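Local coordinates for general odorant-binding protein 28a (Drosophila melanogaster, PDB 6QQ4) that takes part in detecting the floral odour beta-ionone, probably as a soluble carrier that binds odorants or pheromones, at residues 14-19 and 46-51; 53-58 and 102-107; 68-73 and 82-87. All blocks are in the same frame, centred on the assembly; numbering follows the deposited sequence.

Interaction 1. Residues 14-19 and 46-51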
loop_
_atom_site.group_PDB
_atom_site.type_symbol
_atom_site.label_atom_id
_atom_site.label_comp_id
_atom_site.label_asym_id
_atom_site.label_seq_id
_atom_site.Cartn_x
_atom_site.Cartn_y
_atom_site.Cartn_z
ATOM N N GLU A 14 4.417 -6.881 9.918
ATOM C CA GLU A 14 4.780 -7.345 11.247
ATOM C C GLU A 14 6.227 -7.008 11.584
ATOM O O GLU A 14 6.542 -6.678 12.725
ATOM C CB GLU A 14 4.557 -8.857 11.379
ATOM C CG GLU A 14 4.279 -9.302 12.816
ATOM C CD GLU A 14 4.604 -10.769 13.072
ATOM O OE1 GLU A 14 5.115 -11.447 12.149
ATOM O OE2 GLU A 14 4.349 -11.238 14.206
ATOM N N SER A 15 7.114 -7.098 10.599
ATOM C CA SER A 15 8.517 -6.778 10.843
ATOM C C SER A 15 8.755 -5.255 10.834
ATOM O O SER A 15 9.749 -4.766 11.375
ATOM C CB SER A 15 9.412 -7.475 9.816
ATOM O OG SER A 15 9.027 -7.141 8.498
ATOM N N CYS A 16 7.829 -4.517 10.233
ATOM C CA CYS A 16 7.871 -3.055 10.248
ATOM C C CYS A 16 7.353 -2.416 11.550
ATOM O O CYS A 16 7.759 -1.313 11.896
ATOM C CB CYS A 16 7.057 -2.501 9.084
ATOM S SG CYS A 16 7.905 -2.386 7.537
ATOM N N MET A 17 6.441 -3.096 12.243
ATOM C CA MET A 17 5.755 -2.542 13.419
ATOM C C MET A 17 6.649 -1.952 14.530
ATOM O O MET A 17 6.363 -0.854 15.037
ATOM C CB MET A 17 4.849 -3.620 14.048
ATOM C CG MET A 17 3.515 -3.835 13.364
ATOM S SD MET A 17 2.559 -5.166 14.136
ATOM C CE MET A 17 2.504 -4.602 15.833
ATOM N N PRO A 18 7.704 -2.684 14.953
ATOM C CA PRO A 18 8.492 -2.147 16.069
ATOM C C PRO A 18 9.252 -0.874 15.723
ATOM O O PRO A 18 9.453 -0.037 16.586
ATOM C CB PRO A 18 9.478 -3.286 16.386
ATOM C CG PRO A 18 8.827 -4.517 15.862
ATOM C CD PRO A 18 8.107 -4.068 14.622
ATOM N N GLU A 19 9.666 -0.711 14.477
ATOM C CA GLU A 19 10.459 0.461 14.163
ATOM C C GLU A 19 9.602 1.742 14.008
ATOM O O GLU A 19 10.130 2.855 13.964
ATOM C CB GLU A 19 11.310 0.197 12.923
ATOM C CG GLU A 19 10.558 0.011 11.648
ATOM C CD GLU A 19 11.470 -0.455 10.540
ATOM O OE1 GLU A 19 11.796 -1.662 10.514
ATOM O OE2 GLU A 19 11.880 0.390 9.717
ATOM N N ALA A 46 4.008 3.265 5.338
ATOM C CA ALA A 46 5.179 3.741 4.581
ATOM C C ALA A 46 6.273 2.682 4.549
ATOM O O ALA A 46 6.906 2.463 3.527
ATOM C CB ALA A 46 5.727 5.026 5.178
ATOM N N CYS A 47 6.478 2.037 5.689
ATOM C CA CYS A 47 7.525 1.035 5.842
ATOM C C CYS A 47 7.246 -0.188 4.960
ATOM O O CYS A 47 8.150 -0.745 4.339
ATOM C CB CYS A 47 7.650 0.624 7.311
ATOM S SG CYS A 47 8.947 -0.625 7.667
ATOM N N VAL A 48 5.991 -0.599 4.899
ATOM C CA VAL A 48 5.605 -1.677 4.003
ATOM C C VAL A 48 5.765 -1.288 2.526
ATOM O O VAL A 48 6.346 -2.036 1.741
ATOM C CB VAL A 48 4.155 -2.112 4.260
ATOM C CG1 VAL A 48 3.692 -3.069 3.179
ATOM C CG2 VAL A 48 4.050 -2.754 5.638
ATOM N N MET A 49 5.246 -0.126 2.152
ATOM C CA MET A 49 5.318 0.315 0.765
ATOM C C MET A 49 6.767 0.440 0.296
ATOM O O MET A 49 7.100 0.073 -0.833
ATOM C CB MET A 49 4.583 1.639 0.586
ATOM C CG MET A 49 3.063 1.525 0.607
ATOM S SD MET A 49 2.295 3.126 0.303
ATOM C CE MET A 49 0.562 2.748 0.586
ATOM N N LYS A 50 7.624 0.955 1.169
ATOM C CA LYS A 50 9.039 1.091 0.862
ATOM C C LYS A 50 9.690 -0.283 0.692
ATOM O O LYS A 50 10.590 -0.458 -0.128
ATOM C CB LYS A 50 9.753 1.897 1.957
ATOM C CG LYS A 50 9.494 3.386 1.839
ATOM C CD LYS A 50 10.315 4.187 2.814
ATOM C CE LYS A 50 10.163 5.669 2.521
ATOM N NZ LYS A 50 10.908 6.477 3.515
ATOM N N ASN A 51 9.229 -1.264 1.456
ATOM C CA ASN A 51 9.747 -2.615 1.296
ATOM C C ASN A 51 9.306 -3.224 -0.037
ATOM O O ASN A 51 10.049 -3.968 -0.663
ATOM C CB ASN A 51 9.313 -3.502 2.452
ATOM C CG ASN A 51 10.177 -4.739 2.580
ATOM O OD1 ASN A 51 11.283 -4.794 2.035
ATOM N ND2 ASN A 51 9.676 -5.744 3.292
#

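Interaction 2. Residues 53-58 and 102-107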
loop_
_atom_site.group_PDB
_atom_site.type_symbol
_atom_site.label_atom_id
_atom_site.label_comp_id
_atom_site.label_asym_id
_atom_site.label_seq_id
_atom_site.Cartn_x
_atom_site.Cartn_y
_atom_site.Cartn_z
ATOM N N GLY A 53 8.652 -1.309 -2.609
ATOM C CA GLY A 53 9.315 -0.483 -3.596
ATOM C C GLY A 53 8.349 0.394 -4.360
ATOM O O GLY A 53 8.772 1.188 -5.205
ATOM N N ILE A 54 7.052 0.255 -4.074
ATOM C CA ILE A 54 6.045 1.105 -4.703
ATOM C C ILE A 54 6.202 2.540 -4.178
ATOM O O ILE A 54 5.880 3.509 -4.868
ATOM C CB ILE A 54 4.601 0.553 -4.474
ATOM C CG1 ILE A 54 3.544 1.425 -5.175
ATOM C CG2 ILE A 54 4.300 0.349 -2.975
ATOM C CD1 ILE A 54 3.662 1.480 -6.720
ATOM N N LEU A 55 6.752 2.668 -2.976
ATOM C CA LEU A 55 7.149 3.972 -2.449
ATOM C C LEU A 55 8.671 4.053 -2.399
ATOM O O LEU A 55 9.319 3.179 -1.827
ATOM C CB LEU A 55 6.560 4.200 -1.052
ATOM C CG LEU A 55 6.779 5.586 -0.450
ATOM C CD1 LEU A 55 6.092 6.598 -1.301
ATOM C CD2 LEU A 55 6.250 5.633 1.012
ATOM N N ASP A 56 9.246 5.099 -2.984
ATOM C CA ASP A 56 10.704 5.186 -3.040
ATOM C C ASP A 56 11.267 6.023 -1.897
ATOM O O ASP A 56 10.520 6.638 -1.132
ATOM C CB ASP A 56 11.180 5.737 -4.395
ATOM C CG ASP A 56 10.734 7.171 -4.659
ATOM O OD1 ASP A 56 10.696 8.001 -3.722
ATOM O OD2 ASP A 56 10.443 7.481 -5.836
ATOM N N ALA A 57 12.595 6.040 -1.814
ATOM C CA ALA A 57 13.355 6.683 -0.749
ATOM C C ALA A 57 13.113 8.185 -0.625
ATOM O O ALA A 57 13.492 8.793 0.378
ATOM C CB ALA A 57 14.858 6.411 -0.960
ATOM N N ASN A 58 12.495 8.791 -1.635
ATOM C CA ASN A 58 12.071 10.183 -1.516
ATOM C C ASN A 58 10.565 10.305 -1.298
ATOM O O ASN A 58 9.987 11.383 -1.437
ATOM C CB ASN A 58 12.496 10.980 -2.745
ATOM C CG ASN A 58 13.899 11.550 -2.600
ATOM O OD1 ASN A 58 14.884 10.860 -2.855
ATOM N ND2 ASN A 58 13.993 12.807 -2.163
ATOM N N GLU A 102 2.821 10.334 5.951
ATOM C CA GLU A 102 1.595 10.925 5.433
ATOM C C GLU A 102 1.479 10.733 3.904
ATOM O O GLU A 102 0.373 10.608 3.375
ATOM C CB GLU A 102 1.525 12.411 5.820
ATOM C CG GLU A 102 1.272 12.612 7.319
ATOM C CD GLU A 102 1.407 14.057 7.800
ATOM O OE1 GLU A 102 1.984 14.901 7.089
ATOM O OE2 GLU A 102 0.914 14.347 8.908
ATOM N N ALA A 103 2.605 10.690 3.206
ATOM C CA ALA A 103 2.563 10.452 1.760
ATOM C C ALA A 103 2.088 9.032 1.451
ATOM O O ALA A 103 1.317 8.830 0.503
ATOM C CB ALA A 103 3.905 10.698 1.139
ATOM N N ALA A 104 2.545 8.059 2.242
ATOM C CA ALA A 104 2.122 6.664 2.073
ATOM C C ALA A 104 0.615 6.534 2.238
ATOM O O ALA A 104 -0.043 5.822 1.476
ATOM C CB ALA A 104 2.827 5.762 3.041
ATOM N N GLU A 105 0.056 7.255 3.199
ATOM C CA GLU A 105 -1.377 7.177 3.441
ATOM C C GLU A 105 -2.212 7.909 2.385
ATOM O O GLU A 105 -3.335 7.503 2.079
ATOM C CB GLU A 105 -1.701 7.727 4.832
ATOM C CG GLU A 105 -3.132 7.556 5.250
ATOM C CD GLU A 105 -3.578 6.095 5.265
ATOM O OE1 GLU A 105 -2.719 5.201 5.175
ATOM O OE2 GLU A 105 -4.794 5.836 5.401
ATOM N N ALA A 106 -1.681 8.994 1.837
ATOM C CA ALA A 106 -2.386 9.678 0.766
ATOM C C ALA A 106 -2.408 8.779 -0.479
ATOM O O ALA A 106 -3.407 8.708 -1.171
ATOM C CB ALA A 106 -1.754 11.011 0.464
ATOM N N TYR A 107 -1.315 8.069 -0.746
ATOM C CA TYR A 107 -1.340 7.046 -1.793
ATOM C C TYR A 107 -2.324 5.918 -1.478
ATOM O O TYR A 107 -3.036 5.457 -2.362
ATOM C CB TYR A 107 0.068 6.464 -2.016
ATOM C CG TYR A 107 0.996 7.411 -2.723
ATOM C CD1 TYR A 107 0.597 8.070 -3.881
ATOM C CD2 TYR A 107 2.267 7.672 -2.223
ATOM C CE1 TYR A 107 1.435 8.953 -4.520
ATOM C CE2 TYR A 107 3.112 8.556 -2.849
ATOM C CZ TYR A 107 2.697 9.193 -3.998
ATOM O OH TYR A 107 3.549 10.069 -4.634
#

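Interaction 3. Residues 68-73 and 82-87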
loop_
_atom_site.group_PDB
_atom_site.type_symbol
_atom_site.label_atom_id
_atom_site.label_comp_id
_atom_site.label_asym_id
_atom_site.label_seq_id
_atom_site.Cartn_x
_atom_site.Cartn_y
_atom_site.Cartn_z
ATOM N N GLU A 68 5.894 -6.921 -10.598
ATOM C CA GLU A 68 6.464 -7.274 -9.304
ATOM C C GLU A 68 5.810 -6.454 -8.198
ATOM O O GLU A 68 5.610 -6.959 -7.101
ATOM C CB GLU A 68 7.981 -7.069 -9.305
ATOM N N LYS A 69 5.455 -5.207 -8.508
ATOM C CA LYS A 69 4.799 -4.309 -7.552
ATOM C C LYS A 69 3.311 -4.623 -7.360
ATOM O O LYS A 69 2.856 -4.926 -6.250
ATOM C CB LYS A 69 4.953 -2.850 -7.998
ATOM C CG LYS A 69 6.186 -2.124 -7.464
ATOM C CD LYS A 69 7.472 -2.640 -8.075
ATOM C CE LYS A 69 8.645 -1.706 -7.784
ATOM N NZ LYS A 69 8.429 -0.327 -8.307
ATOM N N ALA A 70 2.552 -4.539 -8.447
ATOM C CA ALA A 70 1.105 -4.731 -8.399
ATOM C C ALA A 70 0.702 -6.123 -7.887
ATOM O O ALA A 70 -0.318 -6.264 -7.196
ATOM C CB ALA A 70 0.494 -4.478 -9.781
ATOM N N LYS A 71 1.498 -7.143 -8.206
ATOM C CA LYS A 71 1.175 -8.503 -7.769
ATOM C C LYS A 71 1.311 -8.657 -6.251
ATOM O O LYS A 71 0.812 -9.626 -5.678
ATOM C CB LYS A 71 2.050 -9.539 -8.485
ATOM C CG LYS A 71 3.408 -9.758 -7.857
ATOM C CD LYS A 71 4.022 -11.064 -8.340
ATOM C CE LYS A 71 5.228 -11.448 -7.491
ATOM N NZ LYS A 71 6.155 -12.389 -8.180
ATOM N N GLN A 72 1.979 -7.697 -5.605
ATOM C CA GLN A 72 2.080 -7.677 -4.145
ATOM C C GLN A 72 0.779 -7.195 -3.513
ATOM O O GLN A 72 0.616 -7.262 -2.295
ATOM C CB GLN A 72 3.232 -6.782 -3.672
ATOM C CG GLN A 72 4.586 -7.129 -4.258
ATOM C CD GLN A 72 4.904 -8.610 -4.169
ATOM O OE1 GLN A 72 5.153 -9.263 -5.184
ATOM N NE2 GLN A 72 4.910 -9.147 -2.951
ATOM N N TYR A 73 -0.139 -6.706 -4.343
ATOM C CA TYR A 73 -1.434 -6.224 -3.872
ATOM C C TYR A 73 -2.609 -7.123 -4.300
ATOM O O TYR A 73 -3.573 -7.299 -3.554
ATOM C CB TYR A 73 -1.688 -4.802 -4.380
ATOM C CG TYR A 73 -0.973 -3.696 -3.635
ATOM C CD1 TYR A 73 -1.523 -3.133 -2.487
ATOM C CD2 TYR A 73 0.235 -3.186 -4.101
ATOM C CE1 TYR A 73 -0.884 -2.107 -1.814
ATOM C CE2 TYR A 73 0.882 -2.159 -3.433
ATOM C CZ TYR A 73 0.317 -1.622 -2.292
ATOM O OH TYR A 73 0.960 -0.603 -1.627
ATOM N N LYS A 82 -4.288 -6.305 -13.928
ATOM C CA LYS A 82 -4.339 -5.224 -14.894
ATOM C C LYS A 82 -4.883 -3.963 -14.236
ATOM O O LYS A 82 -4.360 -2.881 -14.450
ATOM C CB LYS A 82 -5.198 -5.605 -16.104
ATOM C CG LYS A 82 -5.368 -4.480 -17.128
ATOM C CD LYS A 82 -6.369 -4.849 -18.227
ATOM C CE LYS A 82 -7.751 -5.190 -17.654
ATOM N NZ LYS A 82 -8.347 -4.107 -16.795
ATOM N N ILE A 83 -5.932 -4.113 -13.433
ATOM C CA ILE A 83 -6.565 -2.968 -12.782
ATOM C C ILE A 83 -5.618 -2.250 -11.815
ATOM O O ILE A 83 -5.540 -1.020 -11.807
ATOM C CB ILE A 83 -7.818 -3.402 -12.024
ATOM C CG1 ILE A 83 -8.859 -3.958 -12.999
ATOM C CG2 ILE A 83 -8.383 -2.236 -11.214
ATOM C CD1 ILE A 83 -10.133 -4.406 -12.330
ATOM N N ALA A 84 -4.908 -3.022 -11.005
ATOM C CA ALA A 84 -3.923 -2.472 -10.078
ATOM C C ALA A 84 -2.891 -1.640 -10.824
ATOM O O ALA A 84 -2.533 -0.536 -10.399
ATOM C CB ALA A 84 -3.244 -3.580 -9.309
ATOM N N LEU A 85 -2.416 -2.176 -11.944
ATOM C CA LEU A 85 -1.489 -1.446 -12.788
ATOM C C LEU A 85 -2.060 -0.087 -13.144
ATOM O O LEU A 85 -1.363 0.920 -13.078
ATOM C CB LEU A 85 -1.174 -2.239 -14.053
ATOM C CG LEU A 85 -0.101 -3.313 -13.880
ATOM C CD1 LEU A 85 -0.127 -4.295 -15.039
ATOM C CD2 LEU A 85 1.267 -2.649 -13.749
ATOM N N GLU A 86 -3.343 -0.058 -13.491
ATOM C CA GLU A 86 -3.984 1.195 -13.856
ATOM C C GLU A 86 -4.140 2.099 -12.638
ATOM O O GLU A 86 -4.045 3.316 -12.752
ATOM C CB GLU A 86 -5.335 0.930 -14.509
ATOM C CG GLU A 86 -5.200 0.183 -15.826
ATOM C CD GLU A 86 -6.522 -0.331 -16.362
ATOM O OE1 GLU A 86 -7.556 0.349 -16.180
ATOM O OE2 GLU A 86 -6.522 -1.426 -16.963
ATOM N N ILE A 87 -4.373 1.491 -11.478
ATOM C CA ILE A 87 -4.489 2.235 -10.225
ATOM C C ILE A 87 -3.163 2.908 -9.881
ATOM O O ILE A 87 -3.140 4.069 -9.464
ATOM C CB ILE A 87 -4.959 1.308 -9.089
ATOM C CG1 ILE A 87 -6.425 0.913 -9.333
ATOM C CG2 ILE A 87 -4.746 1.970 -7.707
ATOM C CD1 ILE A 87 -6.969 -0.110 -8.366
#

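Interaction 1. Residues 14-19 and 46-51
Cys16 and Cys47 face each other where helix segments 14-19 and 46-51 pass, their CA atoms 6.0 Å apart. The segment axes come within 9.3 Å and run at 131° to one another, neither parallel nor fully antiparallel. Segment 14-19 is kinked: Pro18 has no N-H to give to the turn before, and Glu19 N makes only a weak bond to Cys16 O.

The crossing is bridged covalently. Cys16 SG and Cys47 SG are joined at 2.1 Å, with a negative, left-handed torsion about the S-S bond (-79°). Cys47 sends its sulfur away from its own backbone N, beside the carbonyl carbon (chi1 -179°), directing it across the gap between the helices. Cys16 CB and Cys47 CB thereby stand 3.6 Å apart. Little else touches: Cys16 SG lies 4.3 Å from Val48 CG2, and the Val48 side chain also packs on Ala13 and Leu9, about one and two turns before Cys16 in helix 2-20. From the other segment, the extended chain of Glu19 brings OE2 to 3.7 Å from Cys47 SG, at the exposed margin of the bridge.

Counted along the sequence, the pair joins the first and third of six cysteines, the helix-to-helix clasp found in the classical insect odorant-binding protein fold, a family in which three disulfides interlock.

Interaction 2. Residues 53-58 and 102-107
Leu55 and Ala104 mark the nearest backbone approach, their CA atoms 7.3 Å apart, where an irregular loop segment, 53-58, lies against one face of helix segment 102-107. Gly53, with its positive phi, is where the chain leaves helix 39-52, and two residues later Leu55 points toward helix 100-117. Its CG sits opposite its own backbone N (chi1 -174°), which carries it out to the helix, and there the branching sends the two methyls to different partners. CD2 meets the CB of Ala104 at 4.0 Å, and CD1 reaches Tyr107 at CE2, 3.9 Å away, with CD2 of the ring only slightly farther. The leucine and tyrosine side chains cross at about a right angle.

In this all-helical odorant-binding protein fold, Leu55 thus packs into the buried apolar interior against helix 100-117, and Met49 of helix 39-52 contributes by packing on both Leu55 and Ala104. The Tyr107 ring is pinned at its far end, since OH is hydrogen-bonded to the backbone N of Leu61, farther along the same loop.

Beyond Leu55 the chain folds into an Asx turn: Asp56 OD1 accepts from Asn58 N at 2.9 Å, the donor lying 33° out of the carboxylate plane on its anti side. The same oxygen also takes the backbone N of Lys60, two bonds on one atom that restrain the loop where it swings away from the helix.

Interaction 3. Residues 68-73 and 82-87
Ala70 and Ala84 meet methyl to methyl where helix segments 68-73 and 82-87 come together, with their CA atoms 5.8 Å apart. The small side chains let the backbones approach this closely, and the CB atoms touch at 3.9 Å. Both methyls lean toward the opposite segment but meet obliquely, flank to flank.

Leu85, next along the second segment, flanks this point and shows how a larger side chain can serve a contact made for small ones. Its CB does not aim at the other helix and stays 5.1 Å from Ala70 CB. With chi1 at -82°, CG turns back toward the partner and comes to 4.3 Å from Ala70 CB. At the tip the branches part company: CD2 remains near, 4.4 Å from Ala70 CB, whereas CD1 is carried away to 5.3 Å from it. Thus the alanine methyl rests against the branch point and one methyl of Leu85, a shallow, exposed margin to the contact. On the outer surface of the same helix, Lys82 NZ bridges one turn to Glu86 OE2 at 3.2 Å, a salt bridge within segment 82-87.

The two helices, 66-74 and 78-91, are consecutive and joined by a three-residue link, and Leu81 also lies against Ala70. Near Ala84 sits a pentaethylene glycol molecule, probably from the crystallisation liquor. The pair is backed by helix 100-117: Phe111 packs on Ile87 and meets Tyr73 edge-to-face. Tyr73 further rests on Met49 and Ile52 of helix 39-52, which ties this helical pair to the middle of a fold without strands.

How the interactions relate
From the N terminus, interaction 1 closes first, fastening helix 2-20 to helix 39-52 around a loop that contains helix 24-31. Interaction 2 opens only afterwards, so the two are in series, and it closes a long loop by bringing residues 53-58 against helix 100-117. Nested within that loop is interaction 3, a short closure between the neighbouring helices 66-74 and 78-91. No two loops cross. Met49 links the three regions, since its side chain touches Leu55, Ala104 and Tyr73. Interactions 1 and 3 lie on opposite sides of the chain's centre, about 19 Å apart between centres, with interaction 2 nearer the middle.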